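Local structure of haloacid dehalogenase domain protein hydrolase (4OVY) at residues 117-122 with 165-170; 157-162 with 176-181; 184-189 with 208-213. The protein probably acts as a hydrolase, perhaps a phosphatase, of the haloacid dehalogenase superfamily, and binds a metal ion, here calcium. All blocks are in the same frame, centred on the assembly; numbering follows the deposited sequence.

In the fold
The three contacts lie within the haloacid dehalogenase domain, with centres 14 to 16 Å apart; interactions 2 and 3 share the mixed sheet through the neighbouring strands 156-161 and 183-195, while interaction 1 joins two helices beside it. Interactions 1 and 2 interleave: helix 112-125 comes first, then strand 156-161, helix 165-168 and the loop 176-181, so that each contact spans part of the other. Interaction 3 follows on strand 183-195, which runs parallel to strand 156-161 and pairs on its other edge with 207-209. Met168 packs on Ile159, Ile165 N bonds to Ser186 O, and Ile159 O to Ile184 N, joining the three contacts. All three also touch the second subunit.

Interaction 1: 117-122 with 165-170; sequences NIVTEW and IEFMRP
Helix 112-125 belongs to the helical insertion between strands 38-41 and 156-161, consistent with a C1-type cap of the haloacid dehalogenase fold, and it meets the start of the core crossover through Val119, Trp122, Phe167 and Pro170. No hydrogen bond crosses; the fit is apolar. Val119 makes the central contact: with chi1 at 169°, CG1 lies anti to the backbone N and is carried down onto the turn, 3.5 Å from Phe167 O and 3.8 Å from Pro170 CG. Its two methyls straddle Phe167 CD1, each 4.1 Å away. Trp122 comes to the far end of the same phenyl ring, its CZ3 meeting the edge of that ring in plane, 3.9 Å from Phe167 CZ. Phe59 touches both aromatic rings, and Trp122 NE1 is bonded to Asp62 of helix 55-67, which fixes how the indole is turned. On the far side of the turn Arg169 NH1 holds Glu166 OE2 on its syn side at 2.8 Å, and that carboxylate also salt-bridges Arg221 of the second subunit. At the margin of the contact, Thr120 gives its hydroxyl to Glu116 O, yet the same OG1 rests 3.6 Å from Pro170 CB.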
loop_
_atom_site.group_PDB
_atom_site.type_symbol
_atom_site.label_atom_id
_atom_site.label_comp_id
_atom_site.label_asym_id
_atom_site.label_seq_id
_atom_site.Cartn_x
_atom_site.Cartn_y
_atom_site.Cartn_z
ATOM N N ASN A 117 -3.708 -15.625 13.262
ATOM C CA ASN A 117 -3.618 -16.975 13.847
ATOM C C ASN A 117 -4.818 -17.856 13.501
ATOM O O ASN A 117 -4.670 -19.041 13.221
ATOM C CB ASN A 117 -3.456 -16.896 15.369
ATOM C CG ASN A 117 -2.099 -16.352 15.791
ATOM O OD1 ASN A 117 -1.141 -16.344 15.012
ATOM N ND2 ASN A 117 -2.010 -15.895 17.039
ATOM N N ILE A 118 -6.007 -17.264 13.525
ATOM C CA ILE A 118 -7.232 -17.958 13.150
ATOM C C ILE A 118 -7.200 -18.399 11.682
ATOM O O ILE A 118 -7.502 -19.551 11.369
ATOM C CB ILE A 118 -8.476 -17.082 13.454
ATOM C CG1 ILE A 118 -8.719 -17.078 14.966
ATOM C CG2 ILE A 118 -9.713 -17.600 12.729
ATOM C CD1 ILE A 118 -9.693 -16.028 15.452
ATOM N N VAL A 119 -6.839 -17.483 10.794
ATOM C CA VAL A 119 -6.709 -17.799 9.372
ATOM C C VAL A 119 -5.661 -18.894 9.126
ATOM O O VAL A 119 -5.897 -19.831 8.368
ATOM C CB VAL A 119 -6.336 -16.544 8.552
ATOM C CG1 VAL A 119 -5.942 -16.920 7.127
ATOM C CG2 VAL A 119 -7.496 -15.557 8.536
ATOM N N THR A 120 -4.509 -18.759 9.762
ATOM C CA THR A 120 -3.398 -19.704 9.567
ATOM C C THR A 120 -3.764 -21.117 10.010
ATOM O O THR A 120 -3.470 -22.094 9.321
ATOM C CB THR A 120 -2.148 -19.214 10.311
ATOM O OG1 THR A 120 -1.727 -17.978 9.723
ATOM C CG2 THR A 120 -1.012 -20.237 10.229
ATOM N N GLU A 121 -4.416 -21.223 11.159
ATOM C CA GLU A 121 -4.867 -22.507 11.644
ATOM C C GLU A 121 -5.945 -23.105 10.742
ATOM O O GLU A 121 -5.905 -24.292 10.444
ATOM C CB GLU A 121 -5.340 -22.394 13.089
ATOM C CG GLU A 121 -4.193 -22.161 14.058
ATOM C CD GLU A 121 -3.188 -23.301 14.046
ATOM O OE1 GLU A 121 -3.460 -24.339 14.693
ATOM O OE2 GLU A 121 -2.133 -23.157 13.380
ATOM N N TRP A 122 -6.880 -22.287 10.277
ATOM C CA TRP A 122 -7.920 -22.789 9.387
ATOM C C TRP A 122 -7.336 -23.279 8.065
ATOM O O TRP A 122 -7.669 -24.366 7.599
ATOM C CB TRP A 122 -8.980 -21.725 9.102
ATOM C CG TRP A 122 -10.075 -22.260 8.244
ATOM C CD1 TRP A 122 -11.180 -22.941 8.664
ATOM C CD2 TRP A 122 -10.163 -22.194 6.816
ATOM N NE1 TRP A 122 -11.957 -23.288 7.589
ATOM C CE2 TRP A 122 -11.353 -22.850 6.442
ATOM C CE3 TRP A 122 -9.353 -21.644 5.815
ATOM C CZ2 TRP A 122 -11.760 -22.963 5.112
ATOM C CZ3 TRP A 122 -9.761 -21.763 4.488
ATOM C CH2 TRP A 122 -10.950 -22.417 4.154
ATOM N N ILE A 165 -7.859 -8.753 2.490
ATOM C CA ILE A 165 -6.416 -8.604 2.484
ATOM C C ILE A 165 -5.774 -9.473 3.581
ATOM O O ILE A 165 -4.767 -10.140 3.342
ATOM C CB ILE A 165 -6.050 -7.100 2.578
ATOM C CG1 ILE A 165 -4.607 -6.841 2.181
ATOM C CG2 ILE A 165 -6.330 -6.531 3.961
ATOM C CD1 ILE A 165 -4.262 -5.366 2.191
ATOM N N GLU A 166 -6.404 -9.521 4.754
ATOM C CA GLU A 166 -5.866 -10.260 5.892
ATOM C C GLU A 166 -6.168 -11.755 5.859
ATOM O O GLU A 166 -5.584 -12.530 6.626
ATOM C CB GLU A 166 -6.342 -9.631 7.208
ATOM C CG GLU A 166 -5.894 -8.182 7.409
ATOM C CD GLU A 166 -4.401 -7.946 7.167
ATOM O OE1 GLU A 166 -3.570 -8.849 7.435
ATOM O OE2 GLU A 166 -4.041 -6.839 6.712
ATOM N N PHE A 167 -7.071 -12.169 4.976
ATOM C CA PHE A 167 -7.241 -13.592 4.690
ATOM C C PHE A 167 -6.077 -14.134 3.850
ATOM O O PHE A 167 -5.706 -15.295 3.994
ATOM C CB PHE A 167 -8.557 -13.862 3.966
ATOM C CG PHE A 167 -8.812 -15.313 3.733
ATOM C CD1 PHE A 167 -9.167 -16.141 4.796
ATOM C CD2 PHE A 167 -8.660 -15.868 2.466
ATOM C CE1 PHE A 167 -9.385 -17.490 4.594
ATOM C CE2 PHE A 167 -8.875 -17.219 2.262
ATOM C CZ PHE A 167 -9.240 -18.029 3.325
HETATM N N MSE A 168 -5.527 -13.303 2.964
HETATM C CA MSE A 168 -4.477 -13.755 2.026
HETATM C C MSE A 168 -3.081 -13.565 2.563
HETATM O O MSE A 168 -2.182 -14.373 2.293
HETATM C CB MSE A 168 -4.609 -12.984 0.711
HETATM C CG MSE A 168 -5.927 -13.313 0.012
HETATM SE SE MSE A 168 -6.095 -12.278 -1.659
HETATM C CE MSE A 168 -6.417 -10.496 -0.895
ATOM N N ARG A 169 -2.876 -12.501 3.330
ATOM C CA ARG A 169 -1.529 -12.127 3.786
ATOM C C ARG A 169 -0.759 -13.164 4.605
ATOM O O ARG A 169 0.462 -13.215 4.506
ATOM C CB ARG A 169 -1.552 -10.799 4.546
ATOM C CG ARG A 169 -1.493 -9.591 3.630
ATOM C CD ARG A 169 -1.688 -8.296 4.391
ATOM N NE ARG A 169 -1.254 -7.144 3.604
ATOM C CZ ARG A 169 -1.501 -5.875 3.910
ATOM N NH1 ARG A 169 -2.220 -5.549 4.982
ATOM N NH2 ARG A 169 -1.017 -4.920 3.143
ATOM N N PRO A 170 -1.453 -13.982 5.417
ATOM C CA PRO A 170 -0.711 -14.952 6.218
ATOM C C PRO A 170 0.086 -16.000 5.421
ATOM O O PRO A 170 1.079 -16.511 5.935
ATOM C CB PRO A 170 -1.803 -15.630 7.054
ATOM C CG PRO A 170 -2.908 -14.631 7.117
ATOM C CD PRO A 170 -2.880 -13.935 5.794
#

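Interaction 2: 157-162 with 176-181; sequences TFIVSG and YGIPPE
Strand 157-161 runs alongside the loop that leaves helix 172-176, and the two backbones come nearest at Thr157 and Ile178, whose CA atoms are 6.8 Å apart. Gly177 ends the helix with a positive phi of 76°, a conformation that by itself favours glycine, and the chain then extends through Ile178 and Pro179 into the 3-10 turn at Pro180 and Glu181. No hydrogen bond joins the segments. Ile178 does most of the filling. Both its branches meet Thr157, CG1 lying 3.6 Å from Thr157 OG1 and CG2 3.7 Å from Thr157 O, while CD1 at the end of the longer one reaches Ile159 CG1 at 3.8 Å. Ile159 in turn extends its CD1 to Tyr176 CD2 at 3.7 Å, the two side chains crossing at about a right angle. With chi1 at 54°, Thr157 OG1 sits between its own N and carbonyl carbon, facing Ile178, and its polar need is met by Arg151. Were Ile178 an alanine, a gap would probably open between strand and loop, leaving Ile159 freer to turn against Tyr176. Phe158 starts off the other side of the strand, but its ring brings CE2 to 3.9 Å from Glu181 O. The contact belongs to the beta-alpha-beta crossover from strand 156-161 to strand 183-195. Strand 38-41 flanks 156-161 on its other edge, Met168 of helix 165-168 packs on Ile159, and helix 141-152, which precedes the crossover, packs on Thr157, Tyr176 and Ile178.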
loop_
_atom_site.group_PDB
_atom_site.type_symbol
_atom_site.label_atom_id
_atom_site.label_comp_id
_atom_site.label_asym_id
_atom_site.label_seq_id
_atom_site.Cartn_x
_atom_site.Cartn_y
_atom_site.Cartn_z
ATOM N N THR A 157 5.274 -8.207 -8.524
ATOM C CA THR A 157 4.012 -8.914 -8.675
ATOM C C THR A 157 3.106 -8.584 -7.492
ATOM O O THR A 157 3.464 -8.859 -6.351
ATOM C CB THR A 157 4.228 -10.442 -8.720
ATOM O OG1 THR A 157 4.972 -10.858 -7.564
ATOM C CG2 THR A 157 4.991 -10.850 -9.980
ATOM N N PHE A 158 1.949 -7.988 -7.773
ATOM C CA PHE A 158 0.955 -7.663 -6.750
ATOM C C PHE A 158 -0.306 -8.519 -6.913
ATOM O O PHE A 158 -0.711 -8.862 -8.033
ATOM C CB PHE A 158 0.505 -6.205 -6.875
ATOM C CG PHE A 158 1.485 -5.198 -6.360
ATOM C CD1 PHE A 158 2.612 -4.863 -7.104
ATOM C CD2 PHE A 158 1.246 -4.523 -5.166
ATOM C CE1 PHE A 158 3.499 -3.904 -6.645
ATOM C CE2 PHE A 158 2.132 -3.569 -4.707
ATOM C CZ PHE A 158 3.259 -3.259 -5.445
ATOM N N ILE A 159 -0.947 -8.827 -5.791
ATOM C CA ILE A 159 -2.321 -9.321 -5.813
ATOM C C ILE A 159 -3.278 -8.142 -5.634
ATOM O O ILE A 159 -3.048 -7.268 -4.795
ATOM C CB ILE A 159 -2.566 -10.368 -4.712
ATOM C CG1 ILE A 159 -1.882 -11.682 -5.088
ATOM C CG2 ILE A 159 -4.056 -10.613 -4.502
ATOM C CD1 ILE A 159 -1.820 -12.669 -3.943
ATOM N N VAL A 160 -4.342 -8.137 -6.434
ATOM C CA VAL A 160 -5.413 -7.153 -6.346
ATOM C C VAL A 160 -6.731 -7.936 -6.376
ATOM O O VAL A 160 -7.235 -8.287 -7.436
ATOM C CB VAL A 160 -5.338 -6.110 -7.477
ATOM C CG1 VAL A 160 -6.409 -5.038 -7.302
ATOM C CG2 VAL A 160 -3.962 -5.452 -7.507
ATOM N N SER A 161 -7.270 -8.211 -5.189
ATOM C CA SER A 161 -8.388 -9.146 -5.021
ATOM C C SER A 161 -9.545 -8.501 -4.268
ATOM O O SER A 161 -9.350 -7.591 -3.473
ATOM C CB SER A 161 -7.907 -10.390 -4.270
ATOM O OG SER A 161 -8.983 -11.202 -3.827
ATOM N N GLY A 162 -10.755 -8.983 -4.531
ATOM C CA GLY A 162 -11.928 -8.577 -3.760
ATOM C C GLY A 162 -11.982 -9.226 -2.390
ATOM O O GLY A 162 -12.702 -8.757 -1.507
ATOM N N TYR A 176 2.837 -17.929 -3.053
ATOM C CA TYR A 176 2.988 -17.200 -4.322
ATOM C C TYR A 176 4.293 -16.422 -4.451
ATOM O O TYR A 176 4.600 -15.917 -5.537
ATOM C CB TYR A 176 1.845 -16.182 -4.494
ATOM C CG TYR A 176 0.457 -16.766 -4.591
ATOM C CD1 TYR A 176 0.185 -17.855 -5.415
ATOM C CD2 TYR A 176 -0.607 -16.196 -3.890
ATOM C CE1 TYR A 176 -1.097 -18.372 -5.521
ATOM C CE2 TYR A 176 -1.893 -16.710 -3.989
ATOM C CZ TYR A 176 -2.134 -17.794 -4.805
ATOM O OH TYR A 176 -3.404 -18.305 -4.914
ATOM N N GLY A 177 5.041 -16.285 -3.358
ATOM C CA GLY A 177 6.225 -15.426 -3.352
ATOM C C GLY A 177 5.882 -13.950 -3.293
ATOM O O GLY A 177 6.700 -13.110 -3.643
ATOM N N ILE A 178 4.673 -13.627 -2.835
ATOM C CA ILE A 178 4.209 -12.253 -2.802
ATOM C C ILE A 178 4.104 -11.796 -1.351
ATOM O O ILE A 178 3.290 -12.341 -0.586
ATOM C CB ILE A 178 2.850 -12.121 -3.516
ATOM C CG1 ILE A 178 3.010 -12.501 -4.994
ATOM C CG2 ILE A 178 2.307 -10.705 -3.367
ATOM C CD1 ILE A 178 1.708 -12.584 -5.767
ATOM N N PRO A 179 4.927 -10.804 -0.957
ATOM C CA PRO A 179 4.930 -10.340 0.425
ATOM C C PRO A 179 3.695 -9.503 0.752
ATOM O O PRO A 179 3.034 -9.017 -0.155
ATOM C CB PRO A 179 6.182 -9.472 0.486
ATOM C CG PRO A 179 6.279 -8.889 -0.879
ATOM C CD PRO A 179 5.799 -9.968 -1.806
ATOM N N PRO A 180 3.394 -9.317 2.046
ATOM C CA PRO A 180 2.165 -8.630 2.463
ATOM C C PRO A 180 2.001 -7.226 1.892
ATOM O O PRO A 180 0.877 -6.829 1.567
ATOM C CB PRO A 180 2.275 -8.586 3.990
ATOM C CG PRO A 180 3.240 -9.652 4.339
ATOM C CD PRO A 180 4.190 -9.769 3.198
ATOM N N GLU A 181 3.107 -6.492 1.747
ATOM C CA GLU A 181 3.057 -5.135 1.185
ATOM C C GLU A 181 2.683 -5.090 -0.307
ATOM O O GLU A 181 2.507 -4.008 -0.860
ATOM C CB GLU A 181 4.361 -4.359 1.457
ATOM C CG GLU A 181 5.615 -4.864 0.738
ATOM C CD GLU A 181 6.357 -5.969 1.476
ATOM O OE1 GLU A 181 5.776 -6.634 2.379
ATOM O OE2 GLU A 181 7.543 -6.173 1.139
#

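Interaction 3: 184-189 with 208-213; sequences IGSSVK and NFIDDQ. With EDO (1,2-ethanediol), chain D; EDO (1,2-ethanediol), chain I; EDO (1,2-ethanediol), chain H.
Ser187 faces Phe209 as an antiparallel hydrogen-bonded pair, and the neighbouring Asn208 turns the pairing into a classic beta bulge. Ser187 N gives a bond of 2.8 Å to Phe209 O, in the carbonyl plane. In return Ser187 O is gripped twice, by Asn208 N at 2.9 Å and by Phe209 N at 3.2 Å, both approaching from the same face of its plane. The side chains repeat the link: Asn208 ND2 donates to Ser187 OG at 2.9 Å, nearly in the plane of its amide. Ser187 chi1 of 58° tucks OG over its own backbone, where it can accept from Asn208 ND2 while donating to O2 of an ethanediol, 2.6 Å away. That diol, probably from the crystallisation liquor, also bonds to Gly185 N and O. Past the bulge, where regular pairing stops, Ser186 OG takes over and accepts from Asp211 N at 3.0 Å, almost straight, with an N-H...O angle of 169°. The same hydroxyl gives its proton to Gly162 O, so it ties three parts of the chain together. At the other end a water bridges Asn208 OD1 at 2.8 Å and, weakly, Lys189 NZ. Around this core, strand 183-195 has strand 156-161 as its parallel neighbour on the far edge; helix 95-106 packs on Ser186, Val188 and Ile210, helix 215-223 on Ile184, Phe209 and Asp211, and Gln222 of the second subunit bonds to Val188 O.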
loop_
_atom_site.group_PDB
_atom_site.type_symbol
_atom_site.label_atom_id
_atom_site.label_comp_id
_atom_site.label_asym_id
_atom_site.label_seq_id
_atom_site.Cartn_x
_atom_site.Cartn_y
_atom_site.Cartn_z
ATOM N N ILE A 184 -3.174 -6.443 -2.176
ATOM C CA ILE A 184 -4.221 -5.438 -2.095
ATOM C C ILE A 184 -5.538 -6.191 -2.071
ATOM O O ILE A 184 -5.760 -7.102 -2.873
ATOM C CB ILE A 184 -4.165 -4.480 -3.299
ATOM C CG1 ILE A 184 -2.870 -3.671 -3.265
ATOM C CG2 ILE A 184 -5.358 -3.535 -3.321
ATOM C CD1 ILE A 184 -2.588 -2.923 -4.553
ATOM N N GLY A 185 -6.404 -5.825 -1.136
ATOM C CA GLY A 185 -7.660 -6.526 -0.967
ATOM C C GLY A 185 -8.698 -5.679 -0.261
ATOM O O GLY A 185 -8.496 -4.484 -0.025
ATOM N N SER A 186 -9.813 -6.303 0.071
ATOM C CA SER A 186 -10.843 -5.631 0.860
ATOM C C SER A 186 -10.419 -5.644 2.327
ATOM O O SER A 186 -9.663 -6.514 2.753
ATOM C CB SER A 186 -12.191 -6.321 0.686
ATOM O OG SER A 186 -12.636 -6.237 -0.654
ATOM N N SER A 187 -10.909 -4.685 3.101
ATOM C CA SER A 187 -10.469 -4.540 4.486
ATOM C C SER A 187 -11.525 -3.902 5.396
ATOM O O SER A 187 -12.450 -3.230 4.931
ATOM C CB SER A 187 -9.173 -3.713 4.535
ATOM O OG SER A 187 -9.349 -2.427 3.946
ATOM N N VAL A 188 -11.377 -4.157 6.692
ATOM C CA VAL A 188 -12.090 -3.417 7.738
ATOM C C VAL A 188 -11.158 -2.366 8.315
ATOM O O VAL A 188 -9.936 -2.427 8.115
ATOM C CB VAL A 188 -12.573 -4.328 8.886
ATOM C CG1 VAL A 188 -13.500 -5.408 8.351
ATOM C CG2 VAL A 188 -11.400 -4.947 9.661
ATOM N N LYS A 189 -11.729 -1.409 9.037
ATOM C CA LYS A 189 -10.935 -0.399 9.710
ATOM C C LYS A 189 -10.227 -0.989 10.926
ATOM O O LYS A 189 -10.687 -1.968 11.521
ATOM C CB LYS A 189 -11.795 0.793 10.126
ATOM C CG LYS A 189 -12.324 1.600 8.951
ATOM C CD LYS A 189 -12.934 2.907 9.419
ATOM C CE LYS A 189 -13.733 3.577 8.314
ATOM N NZ LYS A 189 -12.867 3.950 7.170
ATOM N N ASN A 208 -13.552 -0.684 5.620
ATOM C CA ASN A 208 -12.566 0.278 5.162
ATOM C C ASN A 208 -12.615 0.411 3.645
ATOM O O ASN A 208 -12.696 1.518 3.115
ATOM C CB ASN A 208 -11.165 -0.141 5.618
ATOM C CG ASN A 208 -10.104 0.868 5.231
ATOM O OD1 ASN A 208 -10.289 2.063 5.419
ATOM N ND2 ASN A 208 -8.988 0.394 4.688
ATOM N N PHE A 209 -12.566 -0.717 2.947
ATOM C CA PHE A 209 -12.476 -0.705 1.496
ATOM C C PHE A 209 -12.890 -2.036 0.885
ATOM O O PHE A 209 -12.560 -3.092 1.417
ATOM C CB PHE A 209 -11.046 -0.358 1.076
ATOM C CG PHE A 209 -10.889 -0.108 -0.392
ATOM C CD1 PHE A 209 -11.358 1.072 -0.960
ATOM C CD2 PHE A 209 -10.271 -1.048 -1.210
ATOM C CE1 PHE A 209 -11.214 1.305 -2.319
ATOM C CE2 PHE A 209 -10.126 -0.817 -2.568
ATOM C CZ PHE A 209 -10.596 0.359 -3.120
ATOM N N ILE A 210 -13.622 -1.957 -0.233
ATOM C CA ILE A 210 -14.016 -3.110 -1.023
ATOM C C ILE A 210 -13.295 -3.027 -2.369
ATOM O O ILE A 210 -13.558 -2.135 -3.181
ATOM C CB ILE A 210 -15.548 -3.154 -1.245
ATOM C CG1 ILE A 210 -16.287 -3.182 0.098
ATOM C CG2 ILE A 210 -15.940 -4.348 -2.106
ATOM C CD1 ILE A 210 -15.869 -4.298 1.040
ATOM N N ASP A 211 -12.393 -3.977 -2.594
ATOM C CA ASP A 211 -11.465 -3.951 -3.722
ATOM C C ASP A 211 -11.953 -4.824 -4.883
ATOM O O ASP A 211 -11.298 -5.809 -5.262
ATOM C CB ASP A 211 -10.095 -4.439 -3.239
ATOM C CG ASP A 211 -9.020 -4.335 -4.307
ATOM O OD1 ASP A 211 -8.904 -3.255 -4.920
ATOM O OD2 ASP A 211 -8.280 -5.332 -4.508
ATOM N N ASP A 212 -13.097 -4.457 -5.454
ATOM C CA ASP A 212 -13.658 -5.202 -6.580
ATOM C C ASP A 212 -14.279 -4.265 -7.606
ATOM O O ASP A 212 -14.632 -3.122 -7.285
ATOM C CB ASP A 212 -14.689 -6.217 -6.081
ATOM C CG ASP A 212 -14.926 -7.374 -7.069
ATOM O OD1 ASP A 212 -14.135 -7.567 -8.018
ATOM O OD2 ASP A 212 -15.920 -8.097 -6.881
ATOM N N GLN A 213 -14.394 -4.759 -8.838
ATOM C CA GLN A 213 -14.979 -4.004 -9.951
ATOM C C GLN A 213 -14.246 -2.665 -10.110
ATOM O O GLN A 213 -13.020 -2.653 -10.189
ATOM C CB GLN A 213 -16.498 -3.841 -9.753
ATOM C CG GLN A 213 -17.223 -5.143 -9.469
ATOM C CD GLN A 213 -18.665 -4.915 -9.072
ATOM O OE1 GLN A 213 -19.473 -4.431 -9.866
ATOM N NE2 GLN A 213 -18.998 -5.265 -7.841
HETATM C C1 EDO D . -6.662 -1.930 -0.187
HETATM O O1 EDO D . -5.745 -3.008 0.051
HETATM C C2 EDO D . -7.345 -1.484 1.109
HETATM O O2 EDO D . -8.061 -2.558 1.726
HETATM C C1 EDO I . -6.043 2.133 4.896
HETATM O O1 EDO I . -6.379 1.377 3.722
HETATM C C2 EDO I . -5.619 3.523 4.482
HETATM O O2 EDO I . -6.603 4.054 3.587
HETATM C C1 EDO H . -13.789 -12.666 -3.856
HETATM O O1 EDO H . -12.866 -12.868 -4.938
HETATM C C2 EDO H . -14.964 -11.812 -4.318
HETATM O O2 EDO H . -14.496 -10.739 -5.145
HETATM O O HOH W 1 -9.643 4.395 6.798
#